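Biofilm-associated surface protein (Staphylococcus aureus, PDB 7C7U) is a calcium-binding, cell wall-anchored surface protein that takes part in biofilm formation, in which it probably acts as a switch modulating functional amyloid assembly. Local coordinates at residues L24-N29 / N175-T180; R69-L74 / R170-N175. One frame throughout, in Å; residues are numbered along the deposited sequence.

Contact 1. Residues L24-N29 / N175-T180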
ATOM      1  N   LEU A  24       2.002  -4.371  -4.180  1.00 44.91           N
ATOM      2  CA  LEU A  24       0.798  -4.432  -4.993  1.00 45.60           C
ATOM      3  C   LEU A  24      -0.423  -4.130  -4.138  1.00 45.60           C
ATOM      4  O   LEU A  24      -0.455  -4.442  -2.944  1.00 42.13           O
ATOM      5  CB  LEU A  24       0.637  -5.807  -5.654  1.00 42.35           C
ATOM      6  CG  LEU A  24       1.709  -6.182  -6.680  1.00 47.54           C
ATOM      7  CD1 LEU A  24       1.397  -7.520  -7.315  1.00 50.46           C
ATOM      8  CD2 LEU A  24       1.845  -5.102  -7.742  1.00 51.57           C
ATOM      9  N   GLY A  25      -1.412  -3.476  -4.752  1.00 43.39           N
ATOM     10  CA  GLY A  25      -2.699  -3.297  -4.116  1.00 45.57           C
ATOM     11  C   GLY A  25      -3.495  -4.591  -4.090  1.00 50.82           C
ATOM     12  O   GLY A  25      -3.097  -5.626  -4.630  1.00 52.32           O
ATOM     13  N   TYR A  26      -4.660  -4.520  -3.451  1.00 53.41           N
ATOM     14  CA  TYR A  26      -5.541  -5.669  -3.288  1.00 49.38           C
ATOM     15  C   TYR A  26      -6.816  -5.512  -4.113  1.00 55.04           C
ATOM     16  O   TYR A  26      -7.321  -4.402  -4.310  1.00 50.26           O
ATOM     17  CB  TYR A  26      -5.928  -5.872  -1.816  1.00 53.69           C
ATOM     18  CG  TYR A  26      -4.848  -6.467  -0.932  1.00 52.20           C
ATOM     19  CD1 TYR A  26      -4.363  -7.751  -1.153  1.00 53.18           C
ATOM     20  CD2 TYR A  26      -4.334  -5.748   0.143  1.00 57.06           C
ATOM     21  CE1 TYR A  26      -3.377  -8.299  -0.330  1.00 54.38           C
ATOM     22  CE2 TYR A  26      -3.351  -6.279   0.964  1.00 53.46           C
ATOM     23  CZ  TYR A  26      -2.877  -7.555   0.727  1.00 56.64           C
ATOM     24  OH  TYR A  26      -1.905  -8.081   1.551  1.00 57.24           O
ATOM     25  N   THR A  27      -7.332  -6.647  -4.586  1.00 52.70           N
ATOM     26  CA  THR A  27      -8.659  -6.753  -5.175  1.00 55.34           C
ATOM     27  C   THR A  27      -9.373  -7.931  -4.530  1.00 56.01           C
ATOM     28  O   THR A  27      -8.739  -8.823  -3.965  1.00 51.32           O
ATOM     29  CB  THR A  27      -8.620  -6.965  -6.693  1.00 56.50           C
ATOM     30  OG1 THR A  27      -9.958  -6.934  -7.210  1.00 59.91           O
ATOM     31  CG2 THR A  27      -8.011  -8.327  -7.017  1.00 53.19           C
ATOM     32  N   ASP A  28     -10.701  -7.920  -4.590  1.00 56.37           N
ATOM     33  CA  ASP A  28     -11.498  -8.994  -4.011  1.00 55.42           C
ATOM     34  C   ASP A  28     -12.002  -9.939  -5.094  1.00 56.13           C
ATOM     35  O   ASP A  28     -12.449  -9.507  -6.161  1.00 58.14           O
ATOM     36  CB  ASP A  28     -12.679  -8.447  -3.207  1.00 58.49           C
ATOM     37  CG  ASP A  28     -12.238  -7.550  -2.068  1.00 63.21           C
ATOM     38  OD1 ASP A  28     -12.082  -6.331  -2.296  1.00 69.57           O
ATOM     39  OD2 ASP A  28     -12.035  -8.066  -0.947  1.00 64.24           O
ATOM     40  N   ASN A  29     -11.882 -11.236  -4.818  1.00 55.49           N
ATOM     41  CA  ASN A  29     -12.497 -12.278  -5.631  1.00 52.14           C
ATOM     42  C   ASN A  29     -12.629 -13.482  -4.700  1.00 57.74           C
ATOM     43  O   ASN A  29     -11.649 -14.200  -4.466  1.00 52.82           O
ATOM     44  CB  ASN A  29     -11.673 -12.598  -6.871  1.00 52.25           C
ATOM     45  CG  ASN A  29     -12.345 -13.628  -7.779  1.00 53.04           C
ATOM     46  OD1 ASN A  29     -13.140 -14.450  -7.325  1.00 49.70           O
ATOM     47  ND2 ASN A  29     -12.009 -13.592  -9.067  1.00 51.51           N
ATOM     48  N   ASN A 175      -3.408  -6.096 -11.976  1.00 51.61           N
ATOM     49  CA  ASN A 175      -2.132  -6.117 -11.255  1.00 50.47           C
ATOM     50  C   ASN A 175      -2.352  -5.929  -9.754  1.00 51.52           C
ATOM     51  O   ASN A 175      -1.677  -5.138  -9.094  1.00 51.88           O
ATOM     52  CB  ASN A 175      -1.164  -5.063 -11.805  1.00 52.18           C
ATOM     53  CG  ASN A 175       0.275  -5.259 -11.318  1.00 56.34           C
ATOM     54  OD1 ASN A 175       0.723  -6.388 -11.097  1.00 51.93           O
ATOM     55  ND2 ASN A 175       1.003  -4.154 -11.155  1.00 50.67           N
ATOM     56  N   LYS A 176      -3.313  -6.679  -9.212  1.00 50.80           N
ATOM     57  CA  LYS A 176      -3.626  -6.653  -7.789  1.00 50.38           C
ATOM     58  C   LYS A 176      -3.606  -8.061  -7.212  1.00 47.37           C
ATOM     59  O   LYS A 176      -3.768  -9.051  -7.929  1.00 45.75           O
ATOM     60  CB  LYS A 176      -4.989  -6.007  -7.518  1.00 48.14           C
ATOM     61  CG  LYS A 176      -5.106  -4.601  -8.089  1.00 51.52           C
ATOM     62  CD  LYS A 176      -6.054  -3.780  -7.253  1.00 53.72           C
ATOM     63  CE  LYS A 176      -5.870  -2.294  -7.510  1.00 57.81           C
ATOM     64  NZ  LYS A 176      -6.643  -1.500  -6.525  1.00 58.03           N
ATOM     65  N   ILE A 177      -3.427  -8.128  -5.891  1.00 45.52           N
ATOM     66  CA  ILE A 177      -3.458  -9.390  -5.158  1.00 46.61           C
ATOM     67  C   ILE A 177      -4.895  -9.699  -4.764  1.00 45.33           C
ATOM     68  O   ILE A 177      -5.575  -8.867  -4.149  1.00 48.00           O
ATOM     69  CB  ILE A 177      -2.556  -9.332  -3.911  1.00 43.86           C
ATOM     70  CG1 ILE A 177      -1.108  -9.032  -4.303  1.00 42.30           C
ATOM     71  CG2 ILE A 177      -2.647 -10.638  -3.117  1.00 45.58           C
ATOM     72  CD1 ILE A 177      -0.250  -8.616  -3.129  1.00 44.92           C
ATOM     73  N   VAL A 178      -5.352 -10.894  -5.122  1.00 41.98           N
ATOM     74  CA  VAL A 178      -6.634 -11.429  -4.671  1.00 45.78           C
ATOM     75  C   VAL A 178      -6.543 -11.647  -3.164  1.00 48.14           C
ATOM     76  O   VAL A 178      -5.827 -12.540  -2.702  1.00 44.61           O
ATOM     77  CB  VAL A 178      -6.984 -12.729  -5.400  1.00 44.09           C
ATOM     78  CG1 VAL A 178      -8.365 -13.232  -4.971  1.00 41.17           C
ATOM     79  CG2 VAL A 178      -6.892 -12.525  -6.914  1.00 43.51           C
ATOM     80  N   ARG A 179      -7.295 -10.849  -2.400  1.00 46.76           N
ATOM     81  CA  ARG A 179      -7.074 -10.752  -0.958  1.00 50.96           C
ATOM     82  C   ARG A 179      -7.140 -12.115  -0.277  1.00 48.14           C
ATOM     83  O   ARG A 179      -6.278 -12.450   0.546  1.00 46.27           O
ATOM     84  CB  ARG A 179      -8.098  -9.788  -0.357  1.00 55.24           C
ATOM     85  CG  ARG A 179      -8.056  -9.631   1.155  1.00 57.52           C
ATOM     86  CD  ARG A 179      -9.112  -8.618   1.609  1.00 57.34           C
ATOM     87  NE  ARG A 179      -9.480  -7.706   0.527  1.00 60.78           N
ATOM     88  CZ  ARG A 179      -9.040  -6.455   0.408  1.00 63.28           C
ATOM     89  NH1 ARG A 179      -8.217  -5.946   1.317  1.00 67.16           N
ATOM     90  NH2 ARG A 179      -9.427  -5.707  -0.620  1.00 60.98           N
ATOM     91  N   THR A 180      -8.127 -12.933  -0.629  1.00 48.13           N
ATOM     92  CA  THR A 180      -8.327 -14.190   0.082  1.00 45.52           C
ATOM     93  C   THR A 180      -7.327 -15.268  -0.312  1.00 42.90           C
ATOM     94  O   THR A 180      -7.283 -16.312   0.341  1.00 42.47           O
ATOM     95  CB  THR A 180      -9.750 -14.704  -0.155  1.00 50.33           C
ATOM     96  OG1 THR A 180     -10.024 -14.708  -1.560  1.00 50.02           O
ATOM     97  CG2 THR A 180     -10.752 -13.796   0.531  1.00 44.54           C
TER
HETATM   98  O   HOH W   1     -10.417 -11.953  -2.574  1.00 48.65           O
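Tyr26 and Ile177 lead a short parallel pairing in which the two side chains run alongside each other on one face of the sheet. The ring presents its CD1-CE1 side: CD1 lies 3.7 Å from CB of Ile177, and CE1 rests against the CG2 methyl. Ile177 O sits at the ring edge and also accepts a hydrogen bond from Thr27 N, 2.9 Å away. Before and after that bond along the ladder, Ile177 N donates to Gly25 O and Arg179 N to Thr27 O, the alternating pattern by which parallel strands are joined. Beyond this ladder Arg179 reaches back over the partner strand. Its CG is anti to the backbone N (chi1 177°) and the chain bends at chi3, bringing the guanidinium side-on to Asp28: NE lies 3.0 Å from OD2 and NH2 3.2 Å from OD1. Both oxygens are met from above the carboxylate plane, while CB of Tyr26 packs over one face of the guanidinium. Through the backbone bonds, strand 26-27 adds an edge to the mixed sheet beside 176-178, the second arm of a hairpin with 163-171 whose turn carries a G1 beta bulge at Asn175 and Lys176. Leu24 crosses Ile177 at about a right angle, with Leu24 CB 3.9 Å from Ile177 CD1, and lays CD2 on the amide of Asn175. On the opposite face, Thr27 CG2 touches CB of Lys176. A water bridges Asn29 N and Thr180 N. Farther out, Glu182 binds the Tyr26 hydroxyl and Glu174 that of Thr27.

Contact 2. Residues R69-L74 / R170-N175; sequences RYKIDL and RDSREN
Arg69 crosses Asp171 at a slant, its chain extended as far as NE; chi1 near 180° (-179°) swings CG away from the backbone N. Its CB leads to CG, which passes 3.9 Å from Asp171 OD1, and CD lies over one face of the Tyr70 ring. NE then donates to Asp171 OD1 in a nearly straight bond of 3.0 Å, arriving from above the carboxylate plane. NH2 takes the other oxygen, OD2, on its syn side at 2.7 Å, so two nitrogens grip one carboxylate, and a long salt bridge runs from NH2 to Glu174 OE2, whose other oxygen, OE1, is hydrogen-bonded to Thr27. At the tip, NH1 lies over the centre of the Arg173 guanidinium; the two groups stack with planes 10° apart and centres 4.0 Å apart. Tyr70 OH lies over the opposite face of the Arg69 group and is itself hydrogen-bonded to Asn29. The neighbouring carboxylates probably ease the juxtaposition of like charges.

What steadies Asp171 is its own turn: Glu174 N reaches OD1 from the face opposite NE. The backbone oxygen of Arg69 is held twice, by Ser172 N and by Ser172 OG, the latter at 2.7 Å. Next along the strand, Lys71 and Arg170 exchange both backbone bonds as a hydrogen-bonded pair. Arg170, bent at chi3, sets NE 3.5 Å from Asp73 OD2 in a salt bridge; the stronger partner of NE is Glu115, from strand 113-117. Antiparallel strands 70-76 and 163-171 thus meet beside an Asx motif, in which Asp171 accepts from the backbone three residues on as its strand runs into a turn.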
ATOM      1  N   ARG A  69      -6.295 -15.236 -16.895  1.00 52.41           N
ATOM      2  CA  ARG A  69      -6.344 -13.968 -16.176  1.00 51.87           C
ATOM      3  C   ARG A  69      -5.639 -14.064 -14.830  1.00 53.02           C
ATOM      4  O   ARG A  69      -4.874 -13.166 -14.456  1.00 49.34           O
ATOM      5  CB  ARG A  69      -7.788 -13.520 -15.965  1.00 47.80           C
ATOM      6  CG  ARG A  69      -7.892 -12.181 -15.248  1.00 51.78           C
ATOM      7  CD  ARG A  69      -9.324 -11.824 -14.906  1.00 52.23           C
ATOM      8  NE  ARG A  69      -9.392 -10.602 -14.112  1.00 53.59           N
ATOM      9  CZ  ARG A  69     -10.518  -9.951 -13.836  1.00 56.74           C
ATOM     10  NH1 ARG A  69     -11.677 -10.406 -14.296  1.00 58.02           N
ATOM     11  NH2 ARG A  69     -10.485  -8.844 -13.105  1.00 56.34           N
ATOM     12  N   TYR A  70      -5.856 -15.154 -14.096  1.00 46.39           N
ATOM     13  CA  TYR A  70      -5.368 -15.264 -12.730  1.00 44.07           C
ATOM     14  C   TYR A  70      -4.114 -16.126 -12.691  1.00 44.54           C
ATOM     15  O   TYR A  70      -4.091 -17.234 -13.239  1.00 47.75           O
ATOM     16  CB  TYR A  70      -6.454 -15.821 -11.814  1.00 44.74           C
ATOM     17  CG  TYR A  70      -7.597 -14.854 -11.636  1.00 47.19           C
ATOM     18  CD1 TYR A  70      -7.412 -13.667 -10.955  1.00 45.90           C
ATOM     19  CD2 TYR A  70      -8.853 -15.119 -12.170  1.00 51.52           C
ATOM     20  CE1 TYR A  70      -8.442 -12.771 -10.794  1.00 49.32           C
ATOM     21  CE2 TYR A  70      -9.904 -14.217 -12.014  1.00 51.92           C
ATOM     22  CZ  TYR A  70      -9.687 -13.049 -11.323  1.00 51.57           C
ATOM     23  OH  TYR A  70     -10.702 -12.136 -11.153  1.00 56.10           O
ATOM     24  N   LYS A  71      -3.083 -15.617 -12.024  1.00 41.81           N
ATOM     25  CA  LYS A  71      -1.763 -16.222 -11.998  1.00 38.44           C
ATOM     26  C   LYS A  71      -1.388 -16.612 -10.576  1.00 36.52           C
ATOM     27  O   LYS A  71      -1.909 -16.070  -9.604  1.00 38.60           O
ATOM     28  CB  LYS A  71      -0.707 -15.250 -12.539  1.00 43.77           C
ATOM     29  CG  LYS A  71      -1.097 -14.533 -13.830  1.00 44.69           C
ATOM     30  CD  LYS A  71      -0.546 -15.297 -15.019  1.00 50.73           C
ATOM     31  CE  LYS A  71      -1.047 -14.731 -16.334  1.00 51.14           C
ATOM     32  NZ  LYS A  71      -0.859 -15.722 -17.438  1.00 55.39           N
ATOM     33  N   ILE A  72      -0.464 -17.558 -10.465  1.00 37.52           N
ATOM     34  CA  ILE A  72       0.130 -17.921  -9.185  1.00 34.38           C
ATOM     35  C   ILE A  72       1.466 -17.195  -9.078  1.00 35.37           C
ATOM     36  O   ILE A  72       2.311 -17.298  -9.973  1.00 36.14           O
ATOM     37  CB  ILE A  72       0.300 -19.441  -9.066  1.00 35.40           C
ATOM     38  CG1 ILE A  72      -1.071 -20.117  -9.029  1.00 33.02           C
ATOM     39  CG2 ILE A  72       1.120 -19.807  -7.842  1.00 36.77           C
ATOM     40  CD1 ILE A  72      -0.956 -21.624  -9.134  1.00 40.36           C
ATOM     41  N   ASP A  73       1.647 -16.429  -8.007  1.00 33.02           N
ATOM     42  CA  ASP A  73       2.867 -15.657  -7.804  1.00 36.42           C
ATOM     43  C   ASP A  73       3.586 -16.146  -6.563  1.00 33.94           C
ATOM     44  O   ASP A  73       2.982 -16.252  -5.489  1.00 36.17           O
ATOM     45  CB  ASP A  73       2.587 -14.154  -7.679  1.00 29.91           C
ATOM     46  CG  ASP A  73       2.485 -13.494  -9.016  1.00 37.39           C
ATOM     47  OD1 ASP A  73       2.358 -14.252  -9.993  1.00 41.29           O
ATOM     48  OD2 ASP A  73       2.577 -12.246  -9.113  1.00 40.50           O
ATOM     49  N   LEU A  74       4.867 -16.439  -6.724  1.00 34.05           N
ATOM     50  CA  LEU A  74       5.739 -16.846  -5.635  1.00 29.87           C
ATOM     51  C   LEU A  74       6.839 -15.811  -5.490  1.00 29.49           C
ATOM     52  O   LEU A  74       7.630 -15.614  -6.418  1.00 30.21           O
ATOM     53  CB  LEU A  74       6.338 -18.215  -5.905  1.00 32.36           C
ATOM     54  CG  LEU A  74       7.375 -18.699  -4.906  1.00 29.46           C
ATOM     55  CD1 LEU A  74       6.793 -18.738  -3.513  1.00 30.69           C
ATOM     56  CD2 LEU A  74       7.832 -20.115  -5.312  1.00 34.14           C
ATOM     57  N   ARG A 170      -2.485 -13.474  -8.442  1.00 35.67           N
ATOM     58  CA  ARG A 170      -2.495 -12.118  -8.973  1.00 39.61           C
ATOM     59  C   ARG A 170      -3.533 -12.012 -10.079  1.00 41.12           C
ATOM     60  O   ARG A 170      -3.559 -12.841 -10.994  1.00 40.59           O
ATOM     61  CB  ARG A 170      -1.125 -11.716  -9.519  1.00 38.41           C
ATOM     62  CG  ARG A 170      -1.000 -10.194  -9.838  1.00 40.37           C
ATOM     63  CD  ARG A 170       0.407  -9.827 -10.306  1.00 39.14           C
ATOM     64  NE  ARG A 170       0.788 -10.524 -11.540  1.00 40.46           N
ATOM     65  CZ  ARG A 170       0.614 -10.045 -12.771  1.00 47.62           C
ATOM     66  NH1 ARG A 170       1.001 -10.763 -13.816  1.00 42.84           N
ATOM     67  NH2 ARG A 170       0.088  -8.835 -12.964  1.00 45.45           N
ATOM     68  N   ASP A 171      -4.385 -10.994  -9.985  1.00 45.75           N
ATOM     69  CA  ASP A 171      -5.276 -10.583 -11.071  1.00 44.20           C
ATOM     70  C   ASP A 171      -4.418  -9.849 -12.086  1.00 46.79           C
ATOM     71  O   ASP A 171      -4.013  -8.706 -11.861  1.00 49.68           O
ATOM     72  CB  ASP A 171      -6.398  -9.705 -10.521  1.00 49.72           C
ATOM     73  CG  ASP A 171      -7.407  -9.243 -11.594  1.00 52.72           C
ATOM     74  OD1 ASP A 171      -7.099  -9.267 -12.808  1.00 49.12           O
ATOM     75  OD2 ASP A 171      -8.520  -8.838 -11.193  1.00 53.34           O
ATOM     76  N   SER A 172      -4.112 -10.505 -13.208  1.00 45.68           N
ATOM     77  CA  SER A 172      -3.209  -9.889 -14.175  1.00 47.89           C
ATOM     78  C   SER A 172      -3.873  -8.752 -14.940  1.00 55.55           C
ATOM     79  O   SER A 172      -3.168  -7.932 -15.537  1.00 57.91           O
ATOM     80  CB  SER A 172      -2.670 -10.923 -15.158  1.00 48.23           C
ATOM     81  OG  SER A 172      -3.697 -11.365 -16.015  1.00 52.45           O
ATOM     82  N   ARG A 173      -5.208  -8.688 -14.946  1.00 53.30           N
ATOM     83  CA  ARG A 173      -5.871  -7.545 -15.561  1.00 56.43           C
ATOM     84  C   ARG A 173      -5.704  -6.295 -14.705  1.00 57.49           C
ATOM     85  O   ARG A 173      -5.485  -5.199 -15.234  1.00 60.09           O
ATOM     86  CB  ARG A 173      -7.352  -7.851 -15.797  1.00 59.71           C
ATOM     87  CG  ARG A 173      -8.116  -6.707 -16.476  1.00 63.00           C
ATOM     88  CD  ARG A 173      -9.589  -7.034 -16.660  1.00 62.07           C
ATOM     89  NE  ARG A 173      -9.798  -8.297 -17.365  1.00 65.63           N
ATOM     90  CZ  ARG A 173     -10.995  -8.828 -17.601  1.00 64.07           C
ATOM     91  NH1 ARG A 173     -12.088  -8.200 -17.190  1.00 62.05           N
ATOM     92  NH2 ARG A 173     -11.100  -9.988 -18.243  1.00 64.39           N
ATOM     93  N   GLU A 174      -5.762  -6.440 -13.379  1.00 54.35           N
ATOM     94  CA  GLU A 174      -5.682  -5.296 -12.481  1.00 57.77           C
ATOM     95  C   GLU A 174      -4.315  -5.127 -11.824  1.00 60.09           C
ATOM     96  O   GLU A 174      -4.077  -4.084 -11.199  1.00 59.70           O
ATOM     97  CB  GLU A 174      -6.750  -5.405 -11.384  1.00 55.37           C
ATOM     98  CG  GLU A 174      -8.150  -5.723 -11.876  1.00 58.87           C
ATOM     99  CD  GLU A 174      -9.170  -5.710 -10.747  1.00 62.62           C
ATOM    100  OE1 GLU A 174      -8.757  -5.538  -9.580  1.00 63.46           O
ATOM    101  OE2 GLU A 174     -10.382  -5.867 -11.019  1.00 65.68           O
ATOM    102  N   ASN A 175      -3.408  -6.096 -11.976  1.00 51.61           N
ATOM    103  CA  ASN A 175      -2.132  -6.117 -11.255  1.00 50.47           C
ATOM    104  C   ASN A 175      -2.352  -5.929  -9.754  1.00 51.52           C
ATOM    105  O   ASN A 175      -1.677  -5.138  -9.094  1.00 51.88           O
ATOM    106  CB  ASN A 175      -1.164  -5.063 -11.805  1.00 52.18           C
ATOM    107  CG  ASN A 175       0.275  -5.259 -11.318  1.00 56.34           C
ATOM    108  OD1 ASN A 175       0.723  -6.388 -11.097  1.00 51.93           O
ATOM    109  ND2 ASN A 175       1.003  -4.154 -11.155  1.00 50.67           N
TER

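The centres of contact 1 and contact 2 lie about 9 Å apart in one mixed sheet of the N-terminal part of the chain. Strand 163-171 joins them: it pairs with 70-76 on one side and with 176-178 on the other, and 176-178 in turn takes on 26-27. Along the chain contact 2 is nested inside the loop closed by contact 1, and both use Asn175, in the turn between strands 163-171 and 176-178. A backbone bond between Lys176 O and Asp171 N ties them directly, beside the Asn29-Tyr70 link. Two early strands, 26-27 and 70-76, are thereby brought onto one later hairpin, a worked case of sheet assembly between segments distant in sequence.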